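Local coordinates for protein particle-associated lyase (Acinetobacter bacteriophage AP22, PDB 4Y9V) that is a phage tailspike that binds Acinetobacter baumannii capsular saccharide and, as a lyase, probably depolymerises the bacterial capsule, at residues Trp151-Cys156 with Leu204-Ile209; Val558-Leu563 with Pro586-Ser591; Glu371-Val376 with Pro398-Ser403. All blocks are in the same frame, centred on the assembly; numbering follows the deposited sequence. Where two conformers were deposited one is given.

Interaction 1: residues Trp151-Cys156 with Leu204-Ile209. With EDO (1,2-ethanediol), chain E.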
# COMPACT_ATOMS: atom_id res chain seq x y z
N TRP A 151 30.80 -3.97 4.62
CA TRP A 151 30.08 -3.86 3.37
C TRP A 151 30.97 -4.44 2.27
O TRP A 151 32.03 -3.89 1.98
CB TRP A 151 29.74 -2.38 3.11
CG TRP A 151 29.11 -2.05 1.80
CD1 TRP A 151 28.72 -2.87 0.78
CD2 TRP A 151 28.81 -0.71 1.38
NE1 TRP A 151 28.21 -2.13 -0.25
CE2 TRP A 151 28.24 -0.81 0.08
CE3 TRP A 151 28.94 0.54 1.96
CZ2 TRP A 151 27.84 0.33 -0.63
CZ3 TRP A 151 28.52 1.67 1.27
CH2 TRP A 151 27.97 1.55 -0.01
N LEU A 152 30.53 -5.58 1.72
CA LEU A 152 31.21 -6.21 0.62
C LEU A 152 30.35 -6.09 -0.65
O LEU A 152 29.12 -5.98 -0.59
CB LEU A 152 31.50 -7.70 0.87
CG LEU A 152 32.27 -8.00 2.16
CD1 LEU A 152 32.49 -9.52 2.25
CD2 LEU A 152 33.59 -7.26 2.25
N VAL A 153 31.03 -6.14 -1.78
CA VAL A 153 30.38 -6.19 -3.09
C VAL A 153 30.79 -7.51 -3.74
O VAL A 153 31.97 -7.81 -3.89
CB VAL A 153 30.81 -5.03 -4.00
CG1 VAL A 153 29.94 -5.01 -5.25
CG2 VAL A 153 30.78 -3.69 -3.27
N ILE A 154 29.78 -8.29 -4.16
CA ILE A 154 29.98 -9.41 -5.05
C ILE A 154 29.77 -8.84 -6.45
O ILE A 154 28.75 -8.21 -6.71
CB ILE A 154 28.93 -10.51 -4.77
CG1 ILE A 154 29.04 -11.04 -3.35
CG2 ILE A 154 29.03 -11.64 -5.82
CD1 ILE A 154 27.84 -11.85 -2.88
N TYR A 155 30.73 -9.03 -7.37
CA TYR A 155 30.60 -8.41 -8.69
C TYR A 155 31.20 -9.30 -9.75
O TYR A 155 32.33 -9.77 -9.62
CB TYR A 155 31.29 -7.02 -8.71
CG TYR A 155 31.05 -6.23 -9.98
CD1 TYR A 155 29.84 -5.60 -10.23
CD2 TYR A 155 32.02 -6.16 -10.96
CE1 TYR A 155 29.60 -4.89 -11.39
CE2 TYR A 155 31.80 -5.44 -12.13
CZ TYR A 155 30.60 -4.80 -12.35
OH TYR A 155 30.44 -4.11 -13.52
N CYS A 156 30.43 -9.52 -10.81
CA CYS A 156 30.92 -10.26 -11.99
C CYS A 156 31.41 -9.28 -13.03
O CYS A 156 30.68 -8.43 -13.50
CB CYS A 156 29.78 -11.09 -12.55
SG CYS A 156 30.27 -12.05 -14.02
N LEU A 204 34.73 -7.16 -3.41
CA LEU A 204 35.21 -5.85 -3.04
C LEU A 204 34.83 -5.56 -1.59
O LEU A 204 33.80 -6.03 -1.12
CB LEU A 204 34.64 -4.74 -3.91
CG LEU A 204 34.55 -5.03 -5.41
CD1 LEU A 204 33.89 -3.88 -6.15
CD2 LEU A 204 35.94 -5.34 -6.00
N LYS A 205 35.64 -4.74 -0.91
CA LYS A 205 35.30 -4.20 0.38
C LYS A 205 35.16 -2.70 0.27
O LYS A 205 36.08 -2.06 -0.31
CB LYS A 205 36.38 -4.59 1.41
CG LYS A 205 36.12 -4.06 2.80
CD LYS A 205 37.02 -4.66 3.83
CE LYS A 205 36.93 -3.92 5.16
NZ LYS A 205 37.57 -4.69 6.26
N VAL A 206 34.11 -2.14 0.84
CA VAL A 206 33.82 -0.71 0.75
C VAL A 206 34.17 -0.01 2.04
O VAL A 206 33.87 -0.47 3.12
CB VAL A 206 32.32 -0.49 0.41
CG1 VAL A 206 32.02 0.99 0.24
CG2 VAL A 206 31.91 -1.27 -0.83
N ASN A 207 34.76 1.19 1.88
CA ASN A 207 34.98 2.13 2.99
C ASN A 207 34.07 3.31 2.71
O ASN A 207 34.39 4.11 1.82
CB ASN A 207 36.47 2.54 2.97
CG ASN A 207 36.83 3.45 4.12
OD1 ASN A 207 35.96 3.92 4.79
ND2 ASN A 207 38.14 3.69 4.29
N PRO A 208 32.92 3.40 3.35
CA PRO A 208 31.91 4.39 2.97
C PRO A 208 32.27 5.81 3.42
O PRO A 208 32.98 5.98 4.41
CB PRO A 208 30.66 3.89 3.67
CG PRO A 208 31.20 3.21 4.94
CD PRO A 208 32.43 2.53 4.44
N ILE A 209 31.69 6.78 2.73
CA ILE A 209 31.79 8.20 3.13
C ILE A 209 30.49 8.64 3.80
O ILE A 209 29.40 8.24 3.41
CB ILE A 209 32.10 9.09 1.92
CG1 ILE A 209 32.53 10.50 2.39
CG2 ILE A 209 30.94 9.18 0.91
CD1 ILE A 209 33.10 11.37 1.27
C1 EDO E . 26.15 10.18 2.51
O1 EDO E . 27.56 10.18 2.38
C2 EDO E . 25.80 10.15 3.98
O2 EDO E . 26.25 8.90 4.50
O HOH W 1 32.50 -1.75 5.20
O HOH W 2 33.20 -2.33 4.93

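Interaction 2: residues Val558-Leu563 with Pro586-Ser591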
# COMPACT_ATOMS: atom_id res chain seq x y z
N VAL A 558 -26.14 -25.32 -20.49
CA VAL A 558 -27.50 -24.84 -20.79
C VAL A 558 -28.49 -25.56 -19.85
O VAL A 558 -28.40 -26.77 -19.68
CB VAL A 558 -27.87 -25.08 -22.26
CG1 VAL A 558 -29.34 -24.73 -22.49
CG2 VAL A 558 -26.91 -24.30 -23.12
N SER A 559 -29.43 -24.81 -19.29
CA SER A 559 -30.51 -25.31 -18.46
C SER A 559 -31.84 -24.70 -18.87
O SER A 559 -31.86 -23.66 -19.53
CB SER A 559 -30.21 -24.98 -17.00
OG SER A 559 -31.03 -25.61 -16.02
N VAL A 560 -32.94 -25.33 -18.50
CA VAL A 560 -34.30 -24.87 -18.82
C VAL A 560 -35.06 -24.63 -17.53
O VAL A 560 -34.92 -25.37 -16.55
CB VAL A 560 -34.97 -25.91 -19.76
CG1 VAL A 560 -35.14 -27.27 -19.16
CG2 VAL A 560 -36.29 -25.39 -20.29
N GLY A 561 -35.90 -23.60 -17.51
CA GLY A 561 -36.65 -23.32 -16.32
C GLY A 561 -37.81 -22.40 -16.53
O GLY A 561 -38.02 -21.80 -17.59
N ASN A 562 -38.59 -22.26 -15.46
CA ASN A 562 -39.81 -21.48 -15.46
C ASN A 562 -39.52 -19.98 -15.44
O ASN A 562 -38.43 -19.53 -15.06
CB ASN A 562 -40.61 -21.91 -14.23
CG ASN A 562 -42.08 -21.57 -14.27
OD1 ASN A 562 -42.62 -21.06 -15.25
ND2 ASN A 562 -42.72 -21.94 -13.17
N LEU A 563 -40.52 -19.22 -15.85
CA LEU A 563 -40.52 -17.77 -15.78
C LEU A 563 -40.75 -17.27 -14.35
O LEU A 563 -41.56 -17.85 -13.61
CB LEU A 563 -41.68 -17.19 -16.62
CG LEU A 563 -41.68 -17.55 -18.10
CD1 LEU A 563 -42.95 -17.01 -18.72
CD2 LEU A 563 -40.44 -17.05 -18.81
N PRO A 586 -38.51 -31.24 -21.70
CA PRO A 586 -37.62 -30.37 -22.46
C PRO A 586 -36.15 -30.71 -22.23
O PRO A 586 -35.57 -30.31 -21.22
CB PRO A 586 -37.95 -29.01 -21.86
CG PRO A 586 -38.25 -29.29 -20.42
CD PRO A 586 -38.97 -30.60 -20.46
N THR A 587 -35.48 -31.45 -23.13
CA THR A 587 -34.06 -31.75 -22.90
C THR A 587 -33.22 -30.54 -23.27
O THR A 587 -33.22 -30.12 -24.44
CB THR A 587 -33.64 -32.96 -23.75
OG1 THR A 587 -34.36 -34.13 -23.35
CG2 THR A 587 -32.13 -33.22 -23.58
N PRO A 588 -32.48 -29.96 -22.32
CA PRO A 588 -31.70 -28.76 -22.63
C PRO A 588 -30.36 -29.13 -23.27
O PRO A 588 -29.71 -30.08 -22.82
CB PRO A 588 -31.48 -28.13 -21.24
CG PRO A 588 -31.41 -29.34 -20.30
CD PRO A 588 -32.40 -30.35 -20.89
N VAL A 589 -29.97 -28.37 -24.28
CA VAL A 589 -28.71 -28.57 -24.97
C VAL A 589 -28.12 -27.25 -25.39
O VAL A 589 -28.83 -26.24 -25.53
CB VAL A 589 -28.87 -29.45 -26.25
CG1 VAL A 589 -29.54 -30.78 -25.91
CG2 VAL A 589 -29.67 -28.72 -27.35
N ASN A 590 -26.80 -27.24 -25.67
CA ASN A 590 -26.21 -26.14 -26.42
C ASN A 590 -26.10 -26.57 -27.89
O ASN A 590 -25.37 -27.49 -28.23
CB ASN A 590 -24.85 -25.69 -25.89
CG ASN A 590 -24.44 -24.44 -26.65
OD1 ASN A 590 -25.23 -23.51 -26.79
ND2 ASN A 590 -23.20 -24.44 -27.13
N SER A 591 -26.87 -25.90 -28.75
CA SER A 591 -26.95 -26.32 -30.14
C SER A 591 -25.81 -25.84 -31.03
O SER A 591 -25.63 -26.45 -32.11
CB SER A 591 -28.32 -25.91 -30.73
OG SER A 591 -28.44 -24.52 -30.97

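Interaction 3: residues Glu371-Val376 with Pro398-Ser403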
# COMPACT_ATOMS: atom_id res chain seq x y z
N GLU A 371 2.43 10.39 -25.77
CA GLU A 371 1.92 10.81 -27.06
C GLU A 371 2.05 9.72 -28.10
O GLU A 371 1.19 9.57 -28.99
CB GLU A 371 2.58 12.10 -27.54
CG GLU A 371 2.34 13.30 -26.60
CD GLU A 371 0.87 13.59 -26.41
OE1 GLU A 371 0.16 13.87 -27.42
OE2 GLU A 371 0.33 13.47 -25.31
N GLY A 372 3.14 8.95 -28.01
CA GLY A 372 3.45 7.89 -28.95
C GLY A 372 2.70 6.57 -28.74
O GLY A 372 3.04 5.59 -29.41
N GLN A 373 1.72 6.57 -27.85
CA GLN A 373 0.81 5.47 -27.50
C GLN A 373 1.38 4.59 -26.38
O GLN A 373 2.56 4.23 -26.37
CB GLN A 373 0.41 4.54 -28.64
CG GLN A 373 -0.20 5.27 -29.84
CD GLN A 373 -0.95 4.32 -30.74
OE1 GLN A 373 -0.89 3.09 -30.59
NE2 GLN A 373 -1.66 4.88 -31.72
N GLY A 374 0.48 4.19 -25.50
CA GLY A 374 0.78 3.25 -24.43
C GLY A 374 1.12 3.97 -23.12
O GLY A 374 1.60 5.10 -23.09
N CYS A 375 0.89 3.24 -21.99
CA CYS A 375 1.21 3.72 -20.67
C CYS A 375 2.45 3.10 -20.04
O CYS A 375 3.16 3.79 -19.30
CB CYS A 375 0.04 3.48 -19.72
SG CYS A 375 -1.38 4.61 -19.99
N VAL A 376 2.69 1.80 -20.26
CA VAL A 376 3.73 1.07 -19.58
C VAL A 376 4.52 0.26 -20.61
O VAL A 376 3.90 -0.47 -21.40
CB VAL A 376 3.14 0.10 -18.51
CG1 VAL A 376 4.25 -0.67 -17.81
CG2 VAL A 376 2.30 0.86 -17.49
N PRO A 398 -5.70 5.53 -30.00
CA PRO A 398 -6.37 4.28 -30.30
C PRO A 398 -5.65 3.04 -29.79
O PRO A 398 -6.22 1.94 -29.88
CB PRO A 398 -6.48 4.24 -31.85
CG PRO A 398 -6.30 5.70 -32.25
CD PRO A 398 -5.28 6.20 -31.24
N LEU A 399 -4.42 3.15 -29.28
CA LEU A 399 -3.71 2.02 -28.70
C LEU A 399 -3.56 0.86 -29.69
O LEU A 399 -3.47 -0.31 -29.31
CB LEU A 399 -4.32 1.56 -27.37
CG LEU A 399 -4.19 2.60 -26.24
CD1 LEU A 399 -5.32 2.42 -25.23
CD2 LEU A 399 -2.85 2.50 -25.57
N ASN A 400 -3.46 1.21 -30.96
CA ASN A 400 -3.33 0.22 -32.03
C ASN A 400 -1.90 -0.18 -32.32
O ASN A 400 -1.65 -1.31 -32.72
CB ASN A 400 -3.98 0.74 -33.33
CG ASN A 400 -3.31 1.98 -33.86
OD1 ASN A 400 -3.34 3.00 -33.18
ND2 ASN A 400 -2.72 1.89 -35.03
N SER A 401 -0.96 0.75 -32.09
CA SER A 401 0.45 0.46 -32.36
C SER A 401 1.17 0.04 -31.09
O SER A 401 2.06 -0.82 -31.15
CB SER A 401 1.09 1.68 -33.03
OG SER A 401 2.43 1.37 -33.31
N TRP A 402 0.83 0.61 -29.94
CA TRP A 402 1.33 0.17 -28.67
C TRP A 402 0.12 0.01 -27.76
O TRP A 402 -0.74 0.89 -27.67
CB TRP A 402 2.33 1.18 -28.04
CG TRP A 402 3.53 1.37 -28.91
CD1 TRP A 402 3.68 2.25 -29.94
CD2 TRP A 402 4.74 0.60 -28.86
NE1 TRP A 402 4.90 2.08 -30.55
CE2 TRP A 402 5.57 1.07 -29.90
CE3 TRP A 402 5.18 -0.44 -28.04
CZ2 TRP A 402 6.82 0.53 -30.13
CZ3 TRP A 402 6.44 -0.98 -28.27
CH2 TRP A 402 7.23 -0.49 -29.31
N SER A 403 0.05 -1.15 -27.08
CA SER A 403 -1.01 -1.43 -26.14
C SER A 403 -0.79 -0.66 -24.83
O SER A 403 0.24 -0.04 -24.60
CB SER A 403 -1.05 -2.92 -25.87
OG SER A 403 -1.58 -3.64 -26.97
O HOH W 3 2.81 0.68 -23.74

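Interaction 1: residues Trp151-Cys156 with Leu204-Ile209
Trp-151 and Val-206 meet through both backbone and side chain. Val-206 N donates to Trp-151 O at 2.9 Å, in a nearly straight bond of 167°. Two residues further along the strand, past the non-hydrogen-bonded pair Leu-152 and Lys-205, Val-153 and Leu-204 bond to each other twice. Val-153 N reaches Leu-204 O at 2.8 Å, and Leu-204 N returns the bond to Val-153 O at 2.9 Å. Leu-204 O also receives a CA-H...O contact from Leu-152 CA at 3.1 Å. Trp-151 N and Val-206 O are joined through a water that is modelled at two overlapping positions.

The segments form part of an antiparallel ladder in an Ig-like domain of the tailspike family. Strand 151-156 runs between strands 172-181 and 201-207, and Leu-152 bonds through its backbone to Val-175. On the far side of strand 201-207, Lys-205 pairs with Thr-121.

Trp-151 turns its indole over Val-206, with CG opposite the backbone N (chi1 175°). Val-206 CG2 makes a CH-pi contact 3.7 Å from the centroid of the five-membered ring, and CG1 sits over the benzene part. Pro-208 CB touches the ring edge at CZ3. Phe-174 packs edge-to-face with the same indole.

Lys-205 sends its extended chain to a salt bridge with Asp-150, and Tyr-155 OH pairs with Arg-170. Ile-209 O accepts from O1 of an ethanediol, probably a crystallisation additive, at 2.9 Å.

Interaction 2: residues Val558-Leu563 with Pro586-Ser591
Val-558 packs its two methyls against the backbone of Val-589 and the start of the Asn-590 side chain. This is the tight end of the contact. Val-558 CG1 lies 3.4 Å from Val-589 O, and Val-558 CG2 lies 3.7 Å from Asn-590 CB. CG1 stands opposite the backbone N (chi1 173°), which leaves both branches straddling that carbonyl oxygen. Val-558 has a second conformer, so this fit describes one of two states.

The middle is closed by Pro-588. Its ring packs against the backbone of the other strand, with CB 3.7 Å from Val-558 O. Its side-chain contacts are longer, 4.2 Å from CB to Val-558 CG1 and 4.3 Å from CB to Val-560 CG1. Val-560 then crosses Pro-586 at about a right angle, and its CG1 touches Pro-586 CG at 3.9 Å. CG1 is the branch wedged between backbone N and carbonyl carbon.

Beyond Val-560 the segments part. Gly-561, Asn-562 and Leu-563 run away from the segment 586-591, and Leu-563 is partly open to solvent.

No hydrogen bond links the two strands, whose short axes run at 145°. Within the chain, Ser-559 and Gly-561 bond to strand 613-623, and Thr-587 and Val-589 to strand 597-604. Further backbone bonds cross to other subunits, from Val-560 and Asn-562 to the third and from Asn-590 and Ser-591 to the second. Ser-559 OG bonds to Val-558 N of the third subunit, and Val-589 packs on Val-560 of the second. The arrangement is consistent with the apolar interior between two facing sheets of an Ig-like beta-sandwich, here in the C-terminal domain of a trimeric tailspike.

Interaction 3: residues Glu371-Val376 with Pro398-Ser403
Gln-373 plants its side-chain amide in the bend 399-402 and bonds to it three times. OE1 takes two backbone donors. Ser-401 N reaches it at 2.8 Å and Trp-402 N at 3.1 Å, each tilted about 20° from the carbonyl plane. NE2 gives a third bond to Asn-400 OD1 at 2.9 Å. This bond is fairly straight, and OD1 lies almost in the Gln-373 amide plane. The two amides are turned 65° against each other. With bonds at both ends, the Gln-373 amide is fixed in its rotation. Its CG stands opposite the carbonyl carbon and the chain is extended beyond (chi2 -163°), which carries the amide across to the other loop. Asn-400 has its CG in the narrow gap between backbone N and carbonyl carbon, and this brings OD1 back toward Gln-373.

Both segments are loops of the pectin lyase-like domain, a right-handed parallel beta-helix in this family. They lead into strands 376-378 and 405-409, which are neighbours in one parallel sheet. The contact therefore stacks loops from successive coils.

Packing surrounds the polar centre. Gln-373 CB meets Trp-402 CB at 3.9 Å, and Trp-402 CD1 approaches Gly-372 O at 3.4 Å. Arg-370 makes a cation-pi contact with the same indole, and His-406 meets it edge-to-face. Gly-374 CA comes within 3.3 Å of Ser-403 O, and its positive phi and lack of a side chain suit that close approach. Leu-399 CD2 covers Gly-374 N at 3.7 Å, while Glu-369 accepts the hydrogen bond from that N. Further in, one water lies within hydrogen-bonding distance of both Val-376 O and Ser-403 O.

Overall arrangement
The three contacts follow one another along the chain without nesting or crossing. Interaction 1 comes first and closes the excursion between strands 151-156 and 201-207. That excursion carries Arg-166, Tyr-168 and Tyr-169 of the glycan pocket. Interaction 3 is next. It ties two loops of the beta-helix across one coil, with the rest of strand 376-378 and strands 384-389 and 391-394 between its segments. Interaction 2 comes last and closes a strandless excursion of 22 residues in the C-terminal Ig-like domain. The centres of interactions 1 and 2 are about 72 Å apart, on opposite sides of the chain's centre. Interaction 3 is about 42 Å from interaction 1 and about 44 Å from interaction 2, centre to centre.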